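Local coordinates for beta-fructofuranosidase, insoluble isoenzyme CWINV1 (Arabidopsis thaliana, PDB 2OXB), which hydrolyses terminal non-reducing beta-D-fructofuranoside residues of sucrose and 1-kestose and, less readily, of neokestose and levan, as a secreted cell wall invertase of glycosyl hydrolase family 32, at residues D202-T207 and N286-W291; P267-D270 and A276-T279; W319-G324 and K490-I495. The protein carries 1 engineered substitution. One frame throughout, in Å; residues are numbered along the deposited sequence.

Interaction 1: D202-T207 and N286-W291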
loop_
_atom_site.group_PDB
_atom_site.type_symbol
_atom_site.label_atom_id
_atom_site.label_comp_id
_atom_site.label_asym_id
_atom_site.label_seq_id
_atom_site.Cartn_x
_atom_site.Cartn_y
_atom_site.Cartn_z
ATOM N N ASP A 202 8.991 -8.587 -1.232
ATOM C CA ASP A 202 8.174 -9.025 -2.335
ATOM C C ASP A 202 8.976 -8.877 -3.602
ATOM O O ASP A 202 9.569 -7.839 -3.838
ATOM C CB ASP A 202 6.892 -8.195 -2.396
ATOM C CG ASP A 202 5.946 -8.692 -3.448
ATOM O OD1 ASP A 202 5.686 -9.911 -3.483
ATOM O OD2 ASP A 202 5.458 -7.875 -4.243
ATOM N N PHE A 203 9.015 -9.925 -4.408
ATOM C CA PHE A 203 9.781 -9.870 -5.636
ATOM C C PHE A 203 8.876 -10.316 -6.773
ATOM O O PHE A 203 8.267 -11.384 -6.702
ATOM C CB PHE A 203 11.008 -10.774 -5.523
ATOM C CG PHE A 203 12.026 -10.538 -6.585
ATOM C CD1 PHE A 203 12.767 -9.358 -6.600
ATOM C CD2 PHE A 203 12.259 -11.499 -7.560
ATOM C CE1 PHE A 203 13.737 -9.134 -7.571
ATOM C CE2 PHE A 203 13.220 -11.301 -8.541
ATOM C CZ PHE A 203 13.966 -10.112 -8.547
ATOM N N PHE A 204 8.794 -9.475 -7.809
ATOM C CA PHE A 204 7.942 -9.706 -8.988
ATOM C C PHE A 204 8.369 -8.893 -10.228
ATOM O O PHE A 204 8.876 -7.776 -10.111
ATOM C CB PHE A 204 6.479 -9.349 -8.644
ATOM C CG PHE A 204 6.270 -7.889 -8.357
ATOM C CD1 PHE A 204 6.126 -6.971 -9.398
ATOM C CD2 PHE A 204 6.291 -7.417 -7.044
ATOM C CE1 PHE A 204 6.012 -5.610 -9.131
ATOM C CE2 PHE A 204 6.174 -6.053 -6.769
ATOM C CZ PHE A 204 6.037 -5.147 -7.809
ATOM N N PRO A 205 8.143 -9.446 -11.436
ATOM C CA PRO A 205 8.490 -8.792 -12.700
ATOM C C PRO A 205 7.368 -7.882 -13.232
ATOM O O PRO A 205 6.201 -8.029 -12.859
ATOM C CB PRO A 205 8.726 -9.975 -13.625
ATOM C CG PRO A 205 7.619 -10.879 -13.223
ATOM C CD PRO A 205 7.660 -10.815 -11.691
ATOM N N VAL A 206 7.741 -6.944 -14.098
ATOM C CA VAL A 206 6.782 -6.041 -14.731
ATOM C C VAL A 206 7.247 -5.788 -16.173
ATOM O O VAL A 206 8.420 -5.515 -16.430
ATOM C CB VAL A 206 6.642 -4.684 -13.967
ATOM C CG1 VAL A 206 5.976 -4.908 -12.619
ATOM C CG2 VAL A 206 7.996 -4.039 -13.768
ATOM N N THR A 207 6.329 -5.916 -17.117
ATOM C CA THR A 207 6.653 -5.691 -18.512
ATOM C C THR A 207 6.931 -4.186 -18.603
ATOM O O THR A 207 6.340 -3.421 -17.845
ATOM C CB THR A 207 5.450 -6.130 -19.392
ATOM O OG1 THR A 207 5.853 -6.225 -20.761
ATOM C CG2 THR A 207 4.308 -5.149 -19.262
ATOM N N ASN A 286 -5.643 -10.484 -15.709
ATOM C CA ASN A 286 -4.276 -10.312 -16.189
ATOM C C ASN A 286 -3.645 -9.073 -15.547
ATOM O O ASN A 286 -2.835 -8.377 -16.169
ATOM C CB ASN A 286 -4.263 -10.161 -17.710
ATOM C CG ASN A 286 -2.890 -10.390 -18.308
ATOM O OD1 ASN A 286 -2.385 -11.518 -18.316
ATOM N ND2 ASN A 286 -2.272 -9.321 -18.812
ATOM N N ARG A 287 -4.016 -8.794 -14.300
ATOM C CA ARG A 287 -3.463 -7.637 -13.616
ATOM C C ARG A 287 -2.805 -7.995 -12.295
ATOM O O ARG A 287 -2.955 -9.109 -11.792
ATOM C CB ARG A 287 -4.547 -6.584 -13.387
ATOM C CG ARG A 287 -5.666 -7.006 -12.482
ATOM C CD ARG A 287 -6.800 -6.021 -12.600
ATOM N NE ARG A 287 -7.644 -5.983 -11.410
ATOM C CZ ARG A 287 -8.280 -7.034 -10.898
ATOM N NH1 ARG A 287 -8.169 -8.222 -11.467
ATOM N NH2 ARG A 287 -9.044 -6.896 -9.819
ATOM N N ARG A 288 -2.051 -7.046 -11.751
ATOM C CA ARG A 288 -1.373 -7.239 -10.482
ATOM C C ARG A 288 -2.015 -6.346 -9.420
ATOM O O ARG A 288 -1.979 -5.117 -9.515
ATOM C CB ARG A 288 0.119 -6.921 -10.634
ATOM C CG ARG A 288 0.939 -7.143 -9.352
ATOM C CD ARG A 288 2.457 -7.045 -9.588
ATOM N NE ARG A 288 3.021 -8.287 -10.108
ATOM C CZ ARG A 288 3.202 -9.392 -9.387
ATOM N NH1 ARG A 288 2.867 -9.422 -8.105
ATOM N NH2 ARG A 288 3.710 -10.478 -9.951
ATOM N N ILE A 289 -2.619 -6.984 -8.423
ATOM C CA ILE A 289 -3.283 -6.277 -7.332
ATOM C C ILE A 289 -2.317 -6.012 -6.189
ATOM O O ILE A 289 -1.533 -6.881 -5.816
ATOM C CB ILE A 289 -4.465 -7.089 -6.760
ATOM C CG1 ILE A 289 -5.671 -7.040 -7.709
ATOM C CG2 ILE A 289 -4.871 -6.519 -5.412
ATOM C CD1 ILE A 289 -5.458 -7.667 -9.070
ATOM N N LEU A 290 -2.396 -4.821 -5.613
ATOM C CA LEU A 290 -1.508 -4.461 -4.521
ATOM C C LEU A 290 -2.205 -4.145 -3.200
ATOM O O LEU A 290 -2.902 -3.132 -3.069
ATOM C CB LEU A 290 -0.647 -3.278 -4.946
ATOM C CG LEU A 290 0.311 -2.739 -3.888
ATOM C CD1 LEU A 290 1.613 -2.337 -4.573
ATOM C CD2 LEU A 290 -0.311 -1.553 -3.152
ATOM N N TRP A 291 -1.990 -5.013 -2.216
ATOM C CA TRP A 291 -2.573 -4.847 -0.887
ATOM C C TRP A 291 -1.650 -4.157 0.112
ATOM O O TRP A 291 -0.458 -4.449 0.174
ATOM C CB TRP A 291 -2.956 -6.190 -0.284
ATOM C CG TRP A 291 -4.034 -6.904 -0.971
ATOM C CD1 TRP A 291 -3.910 -7.791 -2.006
ATOM C CD2 TRP A 291 -5.421 -6.851 -0.645
ATOM N NE1 TRP A 291 -5.143 -8.303 -2.340
ATOM C CE2 TRP A 291 -6.089 -7.742 -1.520
ATOM C CE3 TRP A 291 -6.171 -6.137 0.304
ATOM C CZ2 TRP A 291 -7.478 -7.941 -1.470
ATOM C CZ3 TRP A 291 -7.550 -6.332 0.355
ATOM C CH2 TRP A 291 -8.189 -7.230 -0.529
#

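Interaction 2: P267-D270 and A276-T279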
loop_
_atom_site.group_PDB
_atom_site.type_symbol
_atom_site.label_atom_id
_atom_site.label_comp_id
_atom_site.label_asym_id
_atom_site.label_seq_id
_atom_site.Cartn_x
_atom_site.Cartn_y
_atom_site.Cartn_z
ATOM N N PRO A 267 11.895 4.897 -3.688
ATOM C CA PRO A 267 10.522 5.389 -3.742
ATOM C C PRO A 267 9.602 4.526 -2.894
ATOM O O PRO A 267 9.840 3.324 -2.735
ATOM C CB PRO A 267 10.198 5.296 -5.222
ATOM C CG PRO A 267 10.889 4.023 -5.594
ATOM C CD PRO A 267 12.233 4.173 -4.928
ATOM N N ARG A 268 8.554 5.147 -2.359
ATOM C CA ARG A 268 7.587 4.452 -1.512
ATOM C C ARG A 268 6.327 4.099 -2.306
ATOM O O ARG A 268 5.976 4.788 -3.264
ATOM C CB ARG A 268 7.171 5.335 -0.314
ATOM C CG ARG A 268 8.286 5.799 0.617
ATOM C CD ARG A 268 7.706 6.485 1.868
ATOM N NE ARG A 268 8.708 7.218 2.648
ATOM C CZ ARG A 268 8.476 7.820 3.818
ATOM N NH1 ARG A 268 7.268 7.781 4.371
ATOM N NH2 ARG A 268 9.452 8.477 4.444
ATOM N N TYR A 269 5.647 3.025 -1.935
ATOM C CA TYR A 269 4.417 2.740 -2.653
ATOM C C TYR A 269 3.500 3.902 -2.265
ATOM O O TYR A 269 2.871 4.543 -3.107
ATOM C CB TYR A 269 3.781 1.416 -2.208
ATOM C CG TYR A 269 4.254 0.160 -2.927
ATOM C CD1 TYR A 269 4.514 0.155 -4.303
ATOM C CD2 TYR A 269 4.355 -1.054 -2.235
ATOM C CE1 TYR A 269 4.865 -1.043 -4.974
ATOM C CE2 TYR A 269 4.695 -2.243 -2.885
ATOM C CZ TYR A 269 4.948 -2.233 -4.249
ATOM O OH TYR A 269 5.304 -3.411 -4.860
ATOM N N ASP A 270 3.498 4.202 -0.972
ATOM C CA ASP A 270 2.658 5.239 -0.410
ATOM C C ASP A 270 3.463 6.144 0.533
ATOM O O ASP A 270 4.125 5.658 1.461
ATOM C CB ASP A 270 1.527 4.541 0.344
ATOM C CG ASP A 270 0.343 5.428 0.574
ATOM O OD1 ASP A 270 0.436 6.322 1.438
ATOM O OD2 ASP A 270 -0.678 5.221 -0.113
ATOM N N ALA A 276 3.406 -3.200 5.445
ATOM C CA ALA A 276 3.223 -4.624 5.229
ATOM C C ALA A 276 2.667 -4.938 3.841
ATOM O O ALA A 276 2.170 -6.044 3.606
ATOM C CB ALA A 276 2.313 -5.187 6.305
ATOM N N SER A 277 2.780 -3.981 2.917
ATOM C CA SER A 277 2.262 -4.155 1.553
ATOM C C SER A 277 2.735 -5.431 0.838
ATOM O O SER A 277 3.830 -5.930 1.087
ATOM C CB SER A 277 2.590 -2.917 0.691
ATOM O OG SER A 277 3.990 -2.769 0.455
ATOM N N LYS A 278 1.884 -5.962 -0.036
ATOM C CA LYS A 278 2.186 -7.170 -0.803
ATOM C C LYS A 278 1.307 -7.278 -2.036
ATOM O O LYS A 278 0.146 -6.848 -2.035
ATOM C CB LYS A 278 1.992 -8.433 0.039
ATOM C CG LYS A 278 2.169 -9.715 -0.739
ATOM C CD LYS A 278 2.938 -10.750 0.062
ATOM C CE LYS A 278 4.403 -10.328 0.221
ATOM N NZ LYS A 278 5.186 -11.287 1.067
ATOM N N THR A 279 1.858 -7.887 -3.078
ATOM C CA THR A 279 1.146 -8.037 -4.334
ATOM C C THR A 279 0.749 -9.479 -4.622
ATOM O O THR A 279 0.998 -10.382 -3.822
ATOM C CB THR A 279 2.008 -7.492 -5.492
ATOM O OG1 THR A 279 3.243 -8.218 -5.552
ATOM C CG2 THR A 279 2.316 -6.031 -5.264
#

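Interaction 3: W319-G324 and K490-I495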
loop_
_atom_site.group_PDB
_atom_site.type_symbol
_atom_site.label_atom_id
_atom_site.label_comp_id
_atom_site.label_asym_id
_atom_site.label_seq_id
_atom_site.Cartn_x
_atom_site.Cartn_y
_atom_site.Cartn_z
ATOM N N TRP A 319 2.091 -1.001 -11.787
ATOM C CA TRP A 319 2.795 -1.307 -13.022
ATOM C C TRP A 319 3.739 -0.181 -13.384
ATOM O O TRP A 319 3.496 0.981 -13.077
ATOM C CB TRP A 319 1.806 -1.535 -14.159
ATOM C CG TRP A 319 1.144 -0.290 -14.653
ATOM C CD1 TRP A 319 1.531 0.480 -15.698
ATOM C CD2 TRP A 319 -0.040 0.315 -14.123
ATOM N NE1 TRP A 319 0.659 1.528 -15.862
ATOM C CE2 TRP A 319 -0.316 1.450 -14.907
ATOM C CE3 TRP A 319 -0.890 0.005 -13.060
ATOM C CZ2 TRP A 319 -1.409 2.279 -14.669
ATOM C CZ3 TRP A 319 -1.976 0.830 -12.818
ATOM C CH2 TRP A 319 -2.227 1.956 -13.624
ATOM N N LEU A 320 4.807 -0.540 -14.071
ATOM C CA LEU A 320 5.829 0.402 -14.469
ATOM C C LEU A 320 5.364 1.579 -15.330
ATOM O O LEU A 320 4.592 1.405 -16.268
ATOM C CB LEU A 320 6.934 -0.363 -15.199
ATOM C CG LEU A 320 8.332 -0.173 -14.620
ATOM C CD1 LEU A 320 8.562 1.309 -14.477
ATOM C CD2 LEU A 320 8.458 -0.875 -13.254
ATOM N N ASP A 321 5.842 2.779 -15.012
ATOM C CA ASP A 321 5.489 3.954 -15.800
ATOM C C ASP A 321 6.323 3.992 -17.078
ATOM O O ASP A 321 7.374 3.352 -17.167
ATOM C CB ASP A 321 5.733 5.254 -15.023
ATOM C CG ASP A 321 5.813 6.479 -15.947
ATOM O OD1 ASP A 321 6.882 7.119 -16.020
ATOM O OD2 ASP A 321 4.806 6.791 -16.618
ATOM N N ARG A 322 5.853 4.759 -18.058
ATOM C CA ARG A 322 6.547 4.903 -19.339
ATOM C C ARG A 322 8.022 5.252 -19.156
ATOM O O ARG A 322 8.873 4.650 -19.804
ATOM C CB ARG A 322 5.862 5.980 -20.195
ATOM C CG ARG A 322 6.596 6.343 -21.491
ATOM C CD ARG A 322 6.690 5.144 -22.447
ATOM N NE ARG A 322 7.572 5.411 -23.589
ATOM C CZ ARG A 322 7.718 4.600 -24.633
ATOM N NH1 ARG A 322 7.034 3.460 -24.687
ATOM N NH2 ARG A 322 8.540 4.925 -25.624
ATOM N N SER A 323 8.314 6.222 -18.286
ATOM C CA SER A 323 9.691 6.635 -18.018
ATOM C C SER A 323 10.566 5.473 -17.547
ATOM O O SER A 323 11.794 5.513 -17.676
ATOM C CB SER A 323 9.737 7.752 -16.973
ATOM O OG SER A 323 9.398 9.006 -17.552
ATOM N N GLY A 324 9.936 4.453 -16.972
ATOM C CA GLY A 324 10.679 3.283 -16.533
ATOM C C GLY A 324 11.338 3.298 -15.171
ATOM O O GLY A 324 11.980 2.328 -14.811
ATOM N N LYS A 490 -2.850 10.440 -11.668
ATOM C CA LYS A 490 -3.255 9.079 -12.003
ATOM C C LYS A 490 -2.472 8.038 -11.197
ATOM O O LYS A 490 -1.916 7.084 -11.758
ATOM C CB LYS A 490 -3.036 8.806 -13.495
ATOM C CG LYS A 490 -3.885 9.629 -14.452
ATOM C CD LYS A 490 -3.415 11.074 -14.574
ATOM C CE LYS A 490 -4.239 11.833 -15.613
ATOM N NZ LYS A 490 -3.880 13.285 -15.695
ATOM N N GLY A 491 -2.422 8.222 -9.884
ATOM C CA GLY A 491 -1.702 7.282 -9.051
ATOM C C GLY A 491 -0.226 7.575 -8.886
ATOM O O GLY A 491 0.368 7.167 -7.899
ATOM N N ARG A 492 0.381 8.268 -9.839
ATOM C CA ARG A 492 1.801 8.589 -9.721
ATOM C C ARG A 492 2.181 9.028 -8.301
ATOM O O ARG A 492 3.345 8.924 -7.912
ATOM C CB ARG A 492 2.185 9.683 -10.712
ATOM C CG ARG A 492 2.245 9.218 -12.155
ATOM C CD ARG A 492 2.385 10.406 -13.081
ATOM N NE ARG A 492 2.724 10.007 -14.446
ATOM C CZ ARG A 492 1.956 9.247 -15.217
ATOM N NH1 ARG A 492 0.791 8.792 -14.763
ATOM N NH2 ARG A 492 2.355 8.944 -16.443
ATOM N N ALA A 493 1.209 9.522 -7.535
ATOM C CA ALA A 493 1.470 9.938 -6.162
ATOM C C ALA A 493 0.386 9.409 -5.225
ATOM O O ALA A 493 -0.786 9.785 -5.327
ATOM C CB ALA A 493 1.550 11.442 -6.077
ATOM N N CYS A 494 0.789 8.549 -4.296
ATOM C CA CYS A 494 -0.153 7.953 -3.366
ATOM C C CYS A 494 0.130 8.249 -1.892
ATOM O O CYS A 494 0.958 7.587 -1.269
ATOM C CB CYS A 494 -0.176 6.449 -3.607
ATOM S SG CYS A 494 -0.218 6.027 -5.364
ATOM N N ILE A 495 -0.574 9.246 -1.349
ATOM C CA ILE A 495 -0.450 9.651 0.057
ATOM C C ILE A 495 -1.753 9.361 0.828
ATOM O O ILE A 495 -2.752 10.075 0.684
ATOM C CB ILE A 495 -0.159 11.160 0.202
ATOM C CG1 ILE A 495 1.146 11.525 -0.502
ATOM C CG2 ILE A 495 -0.074 11.524 1.682
ATOM C CD1 ILE A 495 1.461 13.008 -0.455
#

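Interaction 1: D202-T207 and N286-W291
The backbones that carry Phe204 and Arg288 run in roughly opposite directions without pairing: the CA of Phe204 stands 9.7 Å from the CA of Arg288, and no hydrogen bond joins the two strands. This is how neighbouring blades meet in the five-bladed beta-propeller of family 32 enzymes, face to face through side chains. Strand 201-207 is bonded along its length to strand 226-234, whereas strand 287-291 lies between strands 278-282 and 316-320 of the next sheet. Phe204 and Arg288 both point toward the opposite segment and supply most of the contact. The arginine chain leaves its backbone with CG anti to N and then bends at chi3 (-82°), a turn that brings one face of the guanidinium over CB of Phe204 instead of driving it straight into the other strand. The CD methylene makes a CH-pi contact over one face of the ring, 4.0 Å from the Phe204 centroid and displaced toward the rim. Beyond it, the guanidinium plane is tilted only 21° from the ring, but it is shifted off the ring toward CG and CB, and NH2 of Arg288 ends 3.3 Å from CB of Phe204. The aliphatic part of the arginine thus lies over the ring, while its charged end passes over the root of the phenylalanine. Asp202 CG and Val206 CG1 border the ring in its plane, and Tyr269 and Val229 also pack against Phe204. The charge is probably eased a little by Asp202, whose carboxylate is hydrogen-bonded to Thr279. Even so, Asp202 OD2 remains 4.9 Å from Arg288 NH1, too far for a direct ion pair. At the other end of the group, NE of Arg288 lies 4.2 Å from the carbonyl O of Pro205, which approaches the guanidinium obliquely.

Interaction 2: P267-D270 and A276-T279
Tyr269 presents an edge of its ring to Ser277 at a place where the propeller chain passes from the sheet containing strand 253-256 to strand 278-282 of the next blade. The closer half of the contact lies at this edge: Ser277 OG sits in the ring plane, 3.2 Å from CD2 of Tyr269. Ser277 CB stands farther back, 3.9 Å from the same CD2. With OG held between N and the carbonyl carbon (chi1 67°), the serine turns its hydroxyl to the ring edge while still hydrogen-bonding with Asp240. The far half is looser, since the phenol meets Thr279 only through a methyl group and the two side chains cross at about a right angle; the polar OG1 of that threonine is engaged with Asp202. The contact as a whole is buried, and the chain becomes partly exposed at Pro267 and Arg268. Ser277 is about 9 Å from the active-site Asp19, side chain to side chain. Tyr242 meets the Tyr269 ring as well. With an alanine here the ring is gone, which is likely to leave a gap between Ser277, Thr279 and Tyr242. The longer touch is that of Tyr269 OH against CG2 of Thr279, at 4.0 Å.

Interaction 3: W319-G324 and K490-I495
A salt bridge without a directed N-H joins Asp321 and Arg492: OD2 of Asp321 lies 3.3 Å from NH2 of Arg492 but well out of the guanidinium plane, so the attraction is one of charge alone. The two side chains cross at about a right angle, with the carboxylate and guanidinium planes 69° apart. Arg492 reaches over with its chain extended from CG to NE, and its NH1 is hydrogen-bonded to the carbonyl O of Gly489, which probably steadies the group from its own side. Arg492 also touches Gln326 and Ile467. The carboxylate is steadied too. Its CG is anti to the backbone N, and its other oxygen closes an Asx turn, OD1 of Asp321 accepting from N of Ser323 at 2.8 Å. That N-H arrives from above the carboxylate plane. The same residues form a type I beta turn closed by Gly324 N and Asp321 O, with Gly324 at a positive phi suited to glycine. The turn leads from strand 316-320 of the propeller into strand 327-331, where Ile328 packs on Asp321. Opposite, Arg492 belongs to the connection from strand 483-488 to strand 493-498, an edge strand of a six-stranded sheet in the C-terminal beta-sandwich.

How the interactions relate
From the N terminus, interaction 1 opens first, at 202-207, and closes a long loop when the chain reaches 286-291, tying two propeller blades together. Interaction 2 is nested inside that loop and closes a much shorter one at the start of strand 278-282, which pairs with strand 287-291; a probable hydrogen bond from Lys278 N to Trp291 O links the two contacts. Interaction 3 follows in series. It starts on strand 316-320, the other neighbour of strand 287-291, where Leu320 packs on Val206, and it closes only in the C-terminal sandwich. Asp270 and Tyr269 of interaction 2 also pack against Cys494, so segment 267-270 borders the sandwich that interaction 3 reaches.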